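Local coordinates for Epf (Streptococcus pyogenes, PDB 4ES8), which acts as a cell-surface adhesin that binds to cells through an N-terminal domain combining a carbohydrate-binding module with a fibronectin-like domain, at residues K292-Q297 / K302-F307; V232-K237 / D248-F253; Q261-T266 / N271-T276; V103-L108 / L209-V214; F178-L181 / P185-L188. All coordinates share one frame; numbering follows the deposited sequence. Where two conformers were deposited one is given.

Contact 1: residues K292-Q297 / K302-F307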
# COMPACT_ATOMS: atom_id res chain seq x y z
N LYS A 292 -7.35 6.84 -30.62
CA LYS A 292 -6.44 6.08 -29.75
C LYS A 292 -6.62 6.51 -28.31
O LYS A 292 -6.76 7.71 -28.02
CB LYS A 292 -4.99 6.30 -30.18
CG LYS A 292 -3.95 5.54 -29.35
CD LYS A 292 -2.52 5.70 -29.90
CE LYS A 292 -1.96 7.10 -29.78
NZ LYS A 292 -0.52 7.14 -30.20
N VAL A 293 -6.58 5.52 -27.42
CA VAL A 293 -6.64 5.76 -25.98
C VAL A 293 -5.38 5.16 -25.35
O VAL A 293 -5.08 3.99 -25.59
CB VAL A 293 -7.92 5.19 -25.33
CG1 VAL A 293 -7.85 5.28 -23.81
CG2 VAL A 293 -9.17 5.91 -25.86
N SER A 294 -4.69 5.96 -24.52
CA SER A 294 -3.53 5.51 -23.73
C SER A 294 -3.84 5.81 -22.27
O SER A 294 -4.27 6.92 -21.97
CB SER A 294 -2.26 6.21 -24.18
OG SER A 294 -1.18 5.81 -23.35
N ILE A 295 -3.64 4.83 -21.36
CA ILE A 295 -3.97 5.04 -19.95
C ILE A 295 -2.70 4.92 -19.12
O ILE A 295 -2.02 3.89 -19.16
CB ILE A 295 -5.07 4.05 -19.50
CG1 ILE A 295 -6.35 4.18 -20.39
CG2 ILE A 295 -5.43 4.26 -18.02
CD1 ILE A 295 -7.46 3.17 -20.15
N LYS A 296 -2.41 5.96 -18.33
CA LYS A 296 -1.24 5.95 -17.46
C LYS A 296 -1.70 5.90 -16.03
O LYS A 296 -2.52 6.73 -15.64
CB LYS A 296 -0.40 7.22 -17.70
CG LYS A 296 0.85 7.30 -16.79
CD LYS A 296 1.56 8.64 -16.98
CE LYS A 296 2.78 8.80 -16.12
NZ LYS A 296 3.13 10.23 -15.94
N GLN A 297 -1.22 4.91 -15.25
CA GLN A 297 -1.56 4.87 -13.83
C GLN A 297 -0.67 5.93 -13.15
O GLN A 297 0.55 5.73 -13.10
CB GLN A 297 -1.36 3.46 -13.27
CG GLN A 297 -2.39 3.09 -12.21
CD GLN A 297 -2.43 4.10 -11.10
OE1 GLN A 297 -1.41 4.34 -10.44
NE2 GLN A 297 -3.55 4.83 -10.95
N LYS A 302 2.82 3.07 -14.37
CA LYS A 302 2.66 2.06 -15.41
C LYS A 302 1.72 2.56 -16.50
O LYS A 302 0.67 3.13 -16.18
CB LYS A 302 2.15 0.75 -14.81
CG LYS A 302 3.17 0.08 -13.90
CD LYS A 302 2.52 -1.14 -13.25
CE LYS A 302 3.51 -1.92 -12.42
NZ LYS A 302 2.90 -3.19 -11.97
N THR A 303 2.10 2.35 -17.79
CA THR A 303 1.29 2.77 -18.93
C THR A 303 0.73 1.55 -19.65
O THR A 303 1.43 0.54 -19.80
CB THR A 303 2.12 3.67 -19.87
OG1 THR A 303 2.64 4.76 -19.11
CG2 THR A 303 1.31 4.21 -21.06
N SER A 304 -0.53 1.64 -20.07
CA SER A 304 -1.24 0.60 -20.79
C SER A 304 -0.72 0.47 -22.21
O SER A 304 0.02 1.34 -22.70
CB SER A 304 -2.72 0.98 -20.90
OG SER A 304 -2.89 2.07 -21.81
N LYS A 305 -1.20 -0.57 -22.90
CA LYS A 305 -0.99 -0.72 -24.33
C LYS A 305 -1.83 0.37 -24.99
O LYS A 305 -2.72 0.92 -24.33
CB LYS A 305 -1.47 -2.11 -24.80
CG LYS A 305 -0.61 -3.29 -24.37
CD LYS A 305 -1.22 -4.59 -24.88
CE LYS A 305 -0.34 -5.79 -24.62
NZ LYS A 305 -0.93 -7.03 -25.20
N ASP A 306 -1.62 0.65 -26.28
CA ASP A 306 -2.48 1.61 -26.96
C ASP A 306 -3.79 0.91 -27.28
O ASP A 306 -3.76 -0.23 -27.75
CB ASP A 306 -1.83 2.12 -28.25
CG ASP A 306 -0.67 3.07 -28.05
OD1 ASP A 306 -0.63 3.75 -27.00
OD2 ASP A 306 0.16 3.19 -28.99
N PHE A 307 -4.92 1.57 -27.01
CA PHE A 307 -6.25 1.02 -27.37
C PHE A 307 -6.82 1.85 -28.51
O PHE A 307 -6.54 3.04 -28.60
CB PHE A 307 -7.22 1.07 -26.18
CG PHE A 307 -6.69 0.39 -24.95
CD1 PHE A 307 -6.65 -1.00 -24.86
CD2 PHE A 307 -6.17 1.13 -23.89
CE1 PHE A 307 -6.12 -1.63 -23.73
CE2 PHE A 307 -5.67 0.51 -22.75
CZ PHE A 307 -5.62 -0.87 -22.70
O HOH W 1 0.07 6.32 -27.35
O HOH W 2 -0.22 3.62 -24.40
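V293 and F307 form an antiparallel hydrogen-bonded pair, with V293 N to F307 O at 2.7 Å and F307 N to V293 O at 2.8 Å. Both bonds are nearly straight. The two segments run 159° apart. Further along, the register slips by one residue. S304 N bonds to I295 O at 2.8 Å, and Q297 N bonds to K302 O at the same length. The return bond to I295 N comes from a side chain, because S304 OG accepts it at 2.9 Å. The chi1 of 71° puts that hydroxyl between the backbone N and the carbonyl carbon of S304. The hydroxyl in turn donates to K305 O. It takes the place of a backbone acceptor where the 302-307 chain loops away between the two paired regions. On the outward side, D306 lies against the aliphatic part of K292, K292 CD to D306 CG 3.7 Å. The charges do not meet directly: K292 NZ and D306 OD2 are 4.2 Å apart. One water joins K292 NZ to D306 OD1. A second links S294 OG, S304 O and D306 OD1. On the other side, the side chains of I295 and F307 cross at about a right angle, I295 CD1 to F307 CE2 4.1 Å. The F307 side chain also packs on Q219 and L220. K296 NZ reaches out to a salt bridge with E20, and K302 NZ bonds to V214 O. Strand 290-297 is paired on its other edge with strand 248-253, and strand 219-224 of the facing sheet lies against V293 and F307.

Contact 2: residues V232-K237 / D248-F253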
# COMPACT_ATOMS: atom_id res chain seq x y z
N VAL A 232 -17.61 12.13 -25.56
CA VAL A 232 -16.99 10.84 -25.83
C VAL A 232 -17.18 10.02 -24.57
O VAL A 232 -16.93 10.53 -23.48
CB VAL A 232 -15.49 10.99 -26.23
CG1 VAL A 232 -14.83 9.62 -26.39
CG2 VAL A 232 -15.33 11.81 -27.51
N GLN A 233 -17.63 8.77 -24.71
CA GLN A 233 -17.86 7.92 -23.54
C GLN A 233 -16.91 6.75 -23.58
O GLN A 233 -16.94 5.96 -24.52
CB GLN A 233 -19.33 7.44 -23.49
CG GLN A 233 -20.33 8.57 -23.24
CD GLN A 233 -21.74 8.05 -23.04
OE1 GLN A 233 -22.11 6.95 -23.47
NE2 GLN A 233 -22.57 8.86 -22.39
N LEU A 234 -16.07 6.62 -22.54
CA LEU A 234 -15.12 5.51 -22.48
C LEU A 234 -15.47 4.56 -21.36
O LEU A 234 -15.55 4.99 -20.20
CB LEU A 234 -13.69 6.01 -22.30
CG LEU A 234 -13.17 7.01 -23.34
CD1 LEU A 234 -11.77 7.38 -23.03
CD2 LEU A 234 -13.21 6.43 -24.79
N THR A 235 -15.67 3.28 -21.69
CA THR A 235 -15.95 2.26 -20.67
C THR A 235 -14.63 1.58 -20.30
O THR A 235 -13.98 0.99 -21.16
CB THR A 235 -17.00 1.25 -21.18
OG1 THR A 235 -18.20 1.95 -21.49
CG2 THR A 235 -17.30 0.12 -20.16
N LEU A 236 -14.25 1.66 -19.03
CA LEU A 236 -13.01 1.03 -18.57
C LEU A 236 -13.25 -0.35 -17.96
O LEU A 236 -14.34 -0.62 -17.41
CB LEU A 236 -12.35 1.91 -17.50
CG LEU A 236 -12.02 3.36 -17.87
CD1 LEU A 236 -11.41 4.08 -16.66
CD2 LEU A 236 -11.08 3.42 -19.07
N LYS A 237 -12.23 -1.19 -18.04
CA LYS A 237 -12.23 -2.53 -17.45
C LYS A 237 -10.85 -2.80 -16.85
O LYS A 237 -9.90 -2.07 -17.16
CB LYS A 237 -12.58 -3.61 -18.51
CG LYS A 237 -11.50 -3.81 -19.57
CD LYS A 237 -11.88 -4.86 -20.62
CE LYS A 237 -10.84 -4.91 -21.72
NZ LYS A 237 -11.25 -5.81 -22.85
N ASP A 248 -6.04 6.87 -12.66
CA ASP A 248 -5.68 6.58 -14.04
C ASP A 248 -5.87 7.83 -14.89
O ASP A 248 -6.90 8.51 -14.81
CB ASP A 248 -6.55 5.44 -14.60
CG ASP A 248 -6.22 4.07 -14.05
OD1 ASP A 248 -5.52 3.99 -13.02
OD2 ASP A 248 -6.67 3.08 -14.65
N GLU A 249 -4.85 8.14 -15.69
CA GLU A 249 -4.84 9.28 -16.59
C GLU A 249 -5.16 8.80 -17.99
O GLU A 249 -4.37 8.05 -18.57
CB GLU A 249 -3.47 9.98 -16.55
CG GLU A 249 -3.37 11.15 -17.51
CD GLU A 249 -1.96 11.64 -17.77
OE1 GLU A 249 -1.21 10.96 -18.51
OE2 GLU A 249 -1.60 12.70 -17.21
N ILE A 250 -6.32 9.19 -18.52
CA ILE A 250 -6.74 8.78 -19.87
C ILE A 250 -6.37 9.85 -20.89
O ILE A 250 -6.83 10.98 -20.76
CB ILE A 250 -8.27 8.50 -19.92
CG1 ILE A 250 -8.70 7.44 -18.87
CG2 ILE A 250 -8.68 8.09 -21.35
CD1 ILE A 250 -10.20 7.40 -18.65
N SER A 251 -5.60 9.48 -21.93
CA SER A 251 -5.27 10.39 -23.03
C SER A 251 -5.98 9.90 -24.28
O SER A 251 -5.90 8.71 -24.60
CB SER A 251 -3.77 10.45 -23.25
OG SER A 251 -3.15 11.04 -22.12
N LEU A 252 -6.74 10.80 -24.94
CA LEU A 252 -7.50 10.46 -26.16
C LEU A 252 -6.89 11.19 -27.33
O LEU A 252 -6.67 12.39 -27.24
CB LEU A 252 -8.97 10.88 -25.98
CG LEU A 252 -9.88 10.70 -27.20
CD1 LEU A 252 -10.13 9.22 -27.47
CD2 LEU A 252 -11.23 11.40 -26.96
N PHE A 253 -6.59 10.46 -28.42
CA PHE A 253 -5.94 11.04 -29.60
C PHE A 253 -6.74 10.76 -30.84
O PHE A 253 -7.42 9.73 -30.90
CB PHE A 253 -4.55 10.41 -29.82
CG PHE A 253 -3.58 10.46 -28.67
CD1 PHE A 253 -3.68 9.55 -27.62
CD2 PHE A 253 -2.51 11.34 -28.69
CE1 PHE A 253 -2.76 9.57 -26.57
CE2 PHE A 253 -1.58 11.36 -27.65
CZ PHE A 253 -1.72 10.49 -26.59
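V232 meets L252 tip to tip. Both of its methyls approach a single branch of the leucine, with V232 CG1 4.1 Å from L252 CD2. Here the V232 CG1 branch lies opposite the backbone N, chi1 175°, and the side chain of L277 packs beside it. Two residues on, L234 makes a closer approach. Its CD1 is 3.6 Å from I250 CG2, and the two side chains slide past each other in opposite directions. L234 also rests on L220 and I275 of its own sheet. L236 then reaches the other branch of the same isoleucine, with CD1 and CD2 each 4.1 Å from I250 CD1, again end to end. I250 is therefore gripped on two branches, CG2 by L234 and CD1 by L236. I273, I275, V263 and V265 pack around it as well. All five residues are buried, and the contact between the segments is wholly apolar. The strand axes stay 10.8 Å apart, and their N-to-C directions differ by 133°. This is face-to-face packing of two antiparallel sheets, one holding strands 219-224, 231-237 and 273-276, the other 259-264, 248-253, 290-297 and 307-310. Such a three-plus-four strand beta sandwich with an aliphatic core is consistent with the fibronectin-like domain of this adhesin.

Contact 3: residues Q261-T266 / N271-T276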
# COMPACT_ATOMS: atom_id res chain seq x y z
N GLN A 261 -7.75 15.26 -25.72
CA GLN A 261 -8.07 15.58 -24.32
C GLN A 261 -7.42 14.58 -23.41
O GLN A 261 -7.17 13.45 -23.83
CB GLN A 261 -9.59 15.56 -24.07
CG GLN A 261 -10.47 16.54 -24.89
CD GLN A 261 -10.26 17.98 -24.48
OE1 GLN A 261 -9.94 18.28 -23.32
NE2 GLN A 261 -10.38 18.90 -25.43
N THR A 262 -7.17 15.00 -22.17
CA THR A 262 -6.63 14.17 -21.10
C THR A 262 -7.55 14.34 -19.90
O THR A 262 -7.97 15.47 -19.62
CB THR A 262 -5.19 14.59 -20.78
OG1 THR A 262 -4.39 14.52 -21.96
CG2 THR A 262 -4.56 13.72 -19.72
N VAL A 263 -7.89 13.23 -19.21
CA VAL A 263 -8.72 13.29 -18.00
C VAL A 263 -8.10 12.37 -16.96
O VAL A 263 -7.54 11.33 -17.33
CB VAL A 263 -10.23 12.96 -18.20
CG1 VAL A 263 -10.92 13.98 -19.10
CG2 VAL A 263 -10.43 11.54 -18.71
N THR A 264 -8.23 12.72 -15.68
CA THR A 264 -7.79 11.85 -14.59
C THR A 264 -9.05 11.31 -13.92
O THR A 264 -9.93 12.09 -13.55
CB THR A 264 -6.86 12.58 -13.61
OG1 THR A 264 -5.66 12.95 -14.29
CG2 THR A 264 -6.50 11.70 -12.41
N VAL A 265 -9.13 9.98 -13.76
CA VAL A 265 -10.28 9.34 -13.13
C VAL A 265 -10.27 9.62 -11.61
O VAL A 265 -9.21 9.53 -10.97
CB VAL A 265 -10.29 7.82 -13.43
CG1 VAL A 265 -11.48 7.14 -12.77
CG2 VAL A 265 -10.28 7.58 -14.94
N THR A 266 -11.45 9.96 -11.06
CA THR A 266 -11.58 10.29 -9.66
C THR A 266 -12.02 9.05 -8.86
O THR A 266 -12.28 7.98 -9.43
CB THR A 266 -12.57 11.47 -9.50
OG1 THR A 266 -13.81 11.10 -10.12
CG2 THR A 266 -12.04 12.76 -10.13
N ASN A 271 -18.41 3.98 -14.77
CA ASN A 271 -18.50 3.91 -16.21
C ASN A 271 -19.86 4.47 -16.68
O ASN A 271 -20.87 4.26 -16.01
CB ASN A 271 -18.32 2.48 -16.70
CG ASN A 271 -16.90 2.04 -16.78
OD1 ASN A 271 -15.99 2.82 -17.11
ND2 ASN A 271 -16.66 0.76 -16.51
N PRO A 272 -19.90 5.19 -17.82
CA PRO A 272 -18.76 5.53 -18.69
C PRO A 272 -18.04 6.79 -18.22
O PRO A 272 -18.64 7.70 -17.62
CB PRO A 272 -19.44 5.75 -20.05
CG PRO A 272 -20.78 6.34 -19.70
CD PRO A 272 -21.17 5.74 -18.35
N ILE A 273 -16.74 6.84 -18.50
CA ILE A 273 -15.93 8.01 -18.21
C ILE A 273 -16.16 8.96 -19.35
O ILE A 273 -15.95 8.59 -20.51
CB ILE A 273 -14.41 7.66 -18.05
CG1 ILE A 273 -14.16 6.47 -17.06
CG2 ILE A 273 -13.58 8.90 -17.72
CD1 ILE A 273 -14.67 6.60 -15.58
N SER A 274 -16.61 10.17 -19.05
CA SER A 274 -16.88 11.14 -20.10
C SER A 274 -15.68 12.02 -20.37
O SER A 274 -14.99 12.46 -19.45
CB SER A 274 -18.08 12.02 -19.74
OG SER A 274 -19.24 11.21 -19.61
N ILE A 275 -15.42 12.23 -21.66
CA ILE A 275 -14.42 13.15 -22.16
C ILE A 275 -15.18 14.15 -23.03
O ILE A 275 -15.97 13.73 -23.88
CB ILE A 275 -13.27 12.41 -22.91
CG1 ILE A 275 -12.46 11.52 -21.92
CG2 ILE A 275 -12.35 13.42 -23.64
CD1 ILE A 275 -11.23 10.80 -22.48
N THR A 276 -14.98 15.45 -22.79
CA THR A 276 -15.63 16.49 -23.57
C THR A 276 -14.61 17.10 -24.53
O THR A 276 -13.63 17.68 -24.08
CB THR A 276 -16.28 17.56 -22.67
OG1 THR A 276 -17.14 16.92 -21.74
CG2 THR A 276 -17.05 18.61 -23.47
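V263 and I275 carry an apolar contact between the outermost strands of two facing sheets. Strand 261-264 borders the four-stranded sheet and strand 273-276 borders the three-stranded one. Their axes approach to 7.7 Å, with N-to-C directions 145° apart, and the strands join through side chains. V263 CG2 lies 3.8 Å from I275 CG1, and the same methyl also reaches I273 CG2 at 4.2 Å. It sits between the backbone N and the carbonyl carbon of V263, which turns it toward both isoleucines. V265 continues the row more loosely, its CG1 4.3 Å from I273 CD1. At the other end Q261 slides past I275 in the opposite direction, with Q261 CB 3.5 Å from I275 CG2. The Q261 chain bends at chi2, -70°, and lays its amide carbon CD 3.4 Å from T276 O. The approach is packing; Q261 NE2 is hydrogen-bonded to Q281 OE1. Each strand is tied by its backbone to an inner neighbour. Q261 and V263 pair with L252 and I250, and I273 pairs with L234. N271 OD1 also takes the N-H of L236, just ahead of the cis peptide bond before P272. The outermost strands thus face each other along one margin, their axes closer than those of strands 232-237 and 248-253, as where edge strands close the side of a beta sandwich of the fibronectin-like kind.

Contact 4: residues V103-L108 / L209-V214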
# COMPACT_ATOMS: atom_id res chain seq x y z
N VAL A 103 4.98 0.01 11.23
CA VAL A 103 5.65 1.06 10.45
C VAL A 103 4.62 1.58 9.47
O VAL A 103 4.09 0.83 8.63
CB VAL A 103 6.93 0.57 9.78
CG1 VAL A 103 7.55 1.72 8.98
CG2 VAL A 103 7.93 0.09 10.83
N ASN A 104 4.25 2.85 9.65
CA ASN A 104 3.17 3.43 8.89
C ASN A 104 3.51 3.79 7.45
O ASN A 104 4.67 4.05 7.13
CB ASN A 104 2.66 4.70 9.58
CG ASN A 104 1.76 4.43 10.76
OD1 ASN A 104 1.44 3.28 11.10
ND2 ASN A 104 1.35 5.50 11.43
N THR A 105 2.50 3.76 6.60
CA THR A 105 2.58 4.28 5.25
C THR A 105 1.92 5.65 5.20
O THR A 105 1.18 6.04 6.12
CB THR A 105 1.85 3.35 4.24
OG1 THR A 105 0.43 3.49 4.40
CG2 THR A 105 2.24 1.85 4.41
N LYS A 106 2.11 6.35 4.08
CA LYS A 106 1.33 7.53 3.80
C LYS A 106 -0.09 7.06 3.39
O LYS A 106 -0.36 5.84 3.33
CB LYS A 106 1.98 8.35 2.66
CG LYS A 106 3.42 8.80 2.92
CD LYS A 106 3.54 9.88 3.96
CE LYS A 106 4.99 10.29 4.19
NZ LYS A 106 5.59 10.95 2.97
N SER A 107 -0.98 8.01 3.08
CA SER A 107 -2.34 7.66 2.69
C SER A 107 -2.36 6.87 1.39
O SER A 107 -1.84 7.34 0.36
CB SER A 107 -3.19 8.92 2.55
OG SER A 107 -4.56 8.58 2.41
N LEU A 108 -2.96 5.66 1.45
CA LEU A 108 -3.04 4.81 0.27
C LEU A 108 -4.40 4.98 -0.41
O LEU A 108 -5.35 5.48 0.21
CB LEU A 108 -2.81 3.32 0.66
CG LEU A 108 -1.53 3.03 1.48
CD1 LEU A 108 -1.40 1.54 1.75
CD2 LEU A 108 -0.28 3.55 0.77
N LEU A 209 12.92 -0.06 5.00
CA LEU A 209 11.53 -0.28 4.61
C LEU A 209 11.12 0.66 3.47
O LEU A 209 11.42 1.86 3.51
CB LEU A 209 10.62 -0.10 5.83
CG LEU A 209 11.06 -0.93 7.06
CD1 LEU A 209 11.26 -0.05 8.28
CD2 LEU A 209 10.13 -2.06 7.34
N LYS A 210 10.46 0.11 2.46
CA LYS A 210 9.97 0.89 1.30
C LYS A 210 8.62 0.35 0.89
O LYS A 210 8.35 -0.83 1.11
CB LYS A 210 10.94 0.78 0.09
CG LYS A 210 12.28 1.50 0.24
CD LYS A 210 13.18 1.19 -0.98
CE LYS A 210 14.62 1.51 -0.66
NZ LYS A 210 15.47 1.50 -1.88
N ILE A 211 7.77 1.20 0.27
CA ILE A 211 6.51 0.73 -0.29
C ILE A 211 6.22 1.57 -1.52
O ILE A 211 6.35 2.79 -1.48
CB ILE A 211 5.31 0.71 0.69
CG1 ILE A 211 4.03 0.16 0.03
CG2 ILE A 211 5.07 2.09 1.35
CD1 ILE A 211 2.80 0.09 0.97
N ILE A 212 5.78 0.93 -2.61
CA ILE A 212 5.42 1.66 -3.83
C ILE A 212 4.11 1.14 -4.36
O ILE A 212 3.75 -0.02 -4.12
CB ILE A 212 6.51 1.57 -4.93
CG1 ILE A 212 6.84 0.10 -5.30
CG2 ILE A 212 7.77 2.34 -4.49
CD1 ILE A 212 7.48 -0.05 -6.71
N ASP A 213 3.40 2.01 -5.06
CA ASP A 213 2.18 1.63 -5.75
C ASP A 213 2.57 0.85 -7.01
O ASP A 213 3.44 1.32 -7.76
CB ASP A 213 1.39 2.90 -6.07
CG ASP A 213 -0.03 2.64 -6.56
OD1 ASP A 213 -0.21 1.73 -7.37
OD2 ASP A 213 -0.94 3.36 -6.11
N VAL A 214 1.99 -0.35 -7.22
CA VAL A 214 2.30 -1.15 -8.42
C VAL A 214 1.02 -1.48 -9.20
O VAL A 214 0.99 -2.43 -9.99
CB VAL A 214 3.08 -2.44 -8.05
CG1 VAL A 214 4.48 -2.10 -7.56
CG2 VAL A 214 2.32 -3.28 -7.03
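T105 and I211 make the nearer of the two apolar contacts, with T105 CG2 3.9 Å from I211 CD1. The side chains cross at a slant, and I211 CG2 lies only slightly further from the same methyl. The long branch of I211 points directly opposite its backbone N, chi1 -178°, which carries CD1 across to the threonine. V103 and L209 meet end to end instead. L209 CD1 faces both valine methyls, 4.2 Å from V103 CG1. M26 packs against V103, L209 and I211. All four residues are buried. Strands 97-105 and 202-213 belong to different antiparallel sheets, so these side chains fill the space between the layers of a beta sandwich, the architecture common among carbohydrate-binding modules. The polar bonds lie within or beside the segments. T105 OG1 donates to K106 O at 2.7 Å and is also hydrogen-bonded to M186 N. Two bonds thus fix the hydroxyl and leave the methyl facing I211. I211 N is bonded to D24 OD1. Beyond the apolar part, D213 uses its two carboxylate oxygens separately, OD1 for T215 OG1 and OD2 for H112 ND1.

Contact 5: residues F178-L181 / P185-L188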
# COMPACT_ATOMS: atom_id res chain seq x y z
N PHE A 178 0.19 -6.59 -1.77
CA PHE A 178 -1.18 -6.66 -1.28
C PHE A 178 -2.02 -5.64 -2.01
O PHE A 178 -1.49 -4.71 -2.62
CB PHE A 178 -1.28 -6.43 0.25
CG PHE A 178 -0.92 -5.03 0.69
CD1 PHE A 178 0.41 -4.63 0.79
CD2 PHE A 178 -1.92 -4.10 0.98
CE1 PHE A 178 0.74 -3.33 1.18
CE2 PHE A 178 -1.58 -2.80 1.37
CZ PHE A 178 -0.26 -2.43 1.48
N ARG A 179 -3.33 -5.80 -1.89
CA ARG A 179 -4.30 -4.84 -2.43
C ARG A 179 -5.05 -4.20 -1.27
O ARG A 179 -5.48 -4.90 -0.35
CB ARG A 179 -5.30 -5.56 -3.37
CG ARG A 179 -6.38 -4.66 -3.92
CD ARG A 179 -7.16 -5.35 -5.05
NE ARG A 179 -6.35 -5.34 -6.27
CZ ARG A 179 -6.72 -5.86 -7.44
NH1 ARG A 179 -7.89 -6.47 -7.56
NH2 ARG A 179 -5.92 -5.77 -8.49
N THR A 180 -5.23 -2.86 -1.29
CA THR A 180 -5.98 -2.23 -0.20
C THR A 180 -7.51 -2.40 -0.32
O THR A 180 -8.07 -2.40 -1.43
CB THR A 180 -5.70 -0.75 -0.19
OG1 THR A 180 -5.99 -0.22 -1.51
CG2 THR A 180 -4.27 -0.43 0.23
N LEU A 181 -8.16 -2.49 0.85
CA LEU A 181 -9.63 -2.56 0.94
C LEU A 181 -10.21 -1.19 1.33
O LEU A 181 -11.43 -0.99 1.25
CB LEU A 181 -10.07 -3.64 1.95
CG LEU A 181 -9.69 -5.07 1.54
CD1 LEU A 181 -10.03 -6.07 2.62
CD2 LEU A 181 -10.32 -5.48 0.17
N PRO A 185 -3.92 5.81 5.44
CA PRO A 185 -2.65 5.20 5.86
C PRO A 185 -2.87 3.81 6.46
O PRO A 185 -3.91 3.56 7.09
CB PRO A 185 -2.10 6.16 6.93
CG PRO A 185 -3.33 6.88 7.46
CD PRO A 185 -4.25 7.00 6.27
N MET A 186 -1.90 2.94 6.23
CA MET A 186 -1.89 1.59 6.80
C MET A 186 -0.54 1.34 7.43
O MET A 186 0.24 2.28 7.58
CB MET A 186 -2.22 0.55 5.72
CG MET A 186 -3.67 0.61 5.28
SD MET A 186 -4.09 -0.67 4.10
CE MET A 186 -3.94 -1.99 5.03
N SER A 187 -0.27 0.11 7.85
CA SER A 187 1.05 -0.18 8.40
C SER A 187 1.52 -1.55 7.94
O SER A 187 0.71 -2.45 7.63
CB SER A 187 1.06 -0.13 9.94
OG SER A 187 0.26 -1.15 10.52
N LEU A 188 2.83 -1.69 7.89
CA LEU A 188 3.50 -2.97 7.83
C LEU A 188 3.67 -3.38 9.28
O LEU A 188 4.25 -2.61 10.06
CB LEU A 188 4.85 -2.90 7.10
CG LEU A 188 5.72 -4.17 7.22
CD1 LEU A 188 5.07 -5.39 6.53
CD2 LEU A 188 7.08 -3.96 6.59
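M186 extends its thioether across the gap and overlaps the methyl of T180, with M186 SD 3.9 Å from T180 CG2. The two side chains meet at a slant. M186 SD also lies 4.3 Å from F178 CE2, oblique to the ring. M186 stays extended as far as SD and then bends, chi3 67°, so that its CE methyl turns off from the line of the chain. T180 divides its roles by branch. CG2 faces the methionine, while OG1 is held by hydrogen bonds with I109 O and H112 N. The buried hydroxyl is thereby satisfied beside an apolar neighbour. I133 packs on both F178 and M186, and I116 and V157 add to the surroundings of the ring. On the outer side of the strand, R179 forms a salt bridge with D113 and also bonds to D240 O, in the loop after strand 231-237. The backbones stay well apart, with T180 CA and M186 CA 9.0 Å from each other. Strand 172-180 pairs with 113-123, whereas 186-194 pairs with 97-105. The short link between them therefore passes from one sheet to the other. This is a beta-arc, a connection typical of beta sandwiches such as this one, which is probably the carbohydrate-binding module.

Overall arrangement
Contacts 1, 2 and 3 share one sandwich, probably the fibronectin-like domain. Contacts 4 and 5 share another, probably the carbohydrate-binding module, about 27 Å from contacts 2 and 3 between centres. Contact 1 alone joins neighbours by backbone bonds and waters, and it is partly open to solvent. The others are packing across sheets. Contacts 2, 4 and 5 are buried core, while contact 3 lies at a margin and keeps a polar end. Contacts 2 and 3 touch through paired strands in both sheets. Contacts 4 and 5 meet where strands 97-105 and 186-194 pair. Between the domains, K302 of contact 1 bonds to V214 of contact 4.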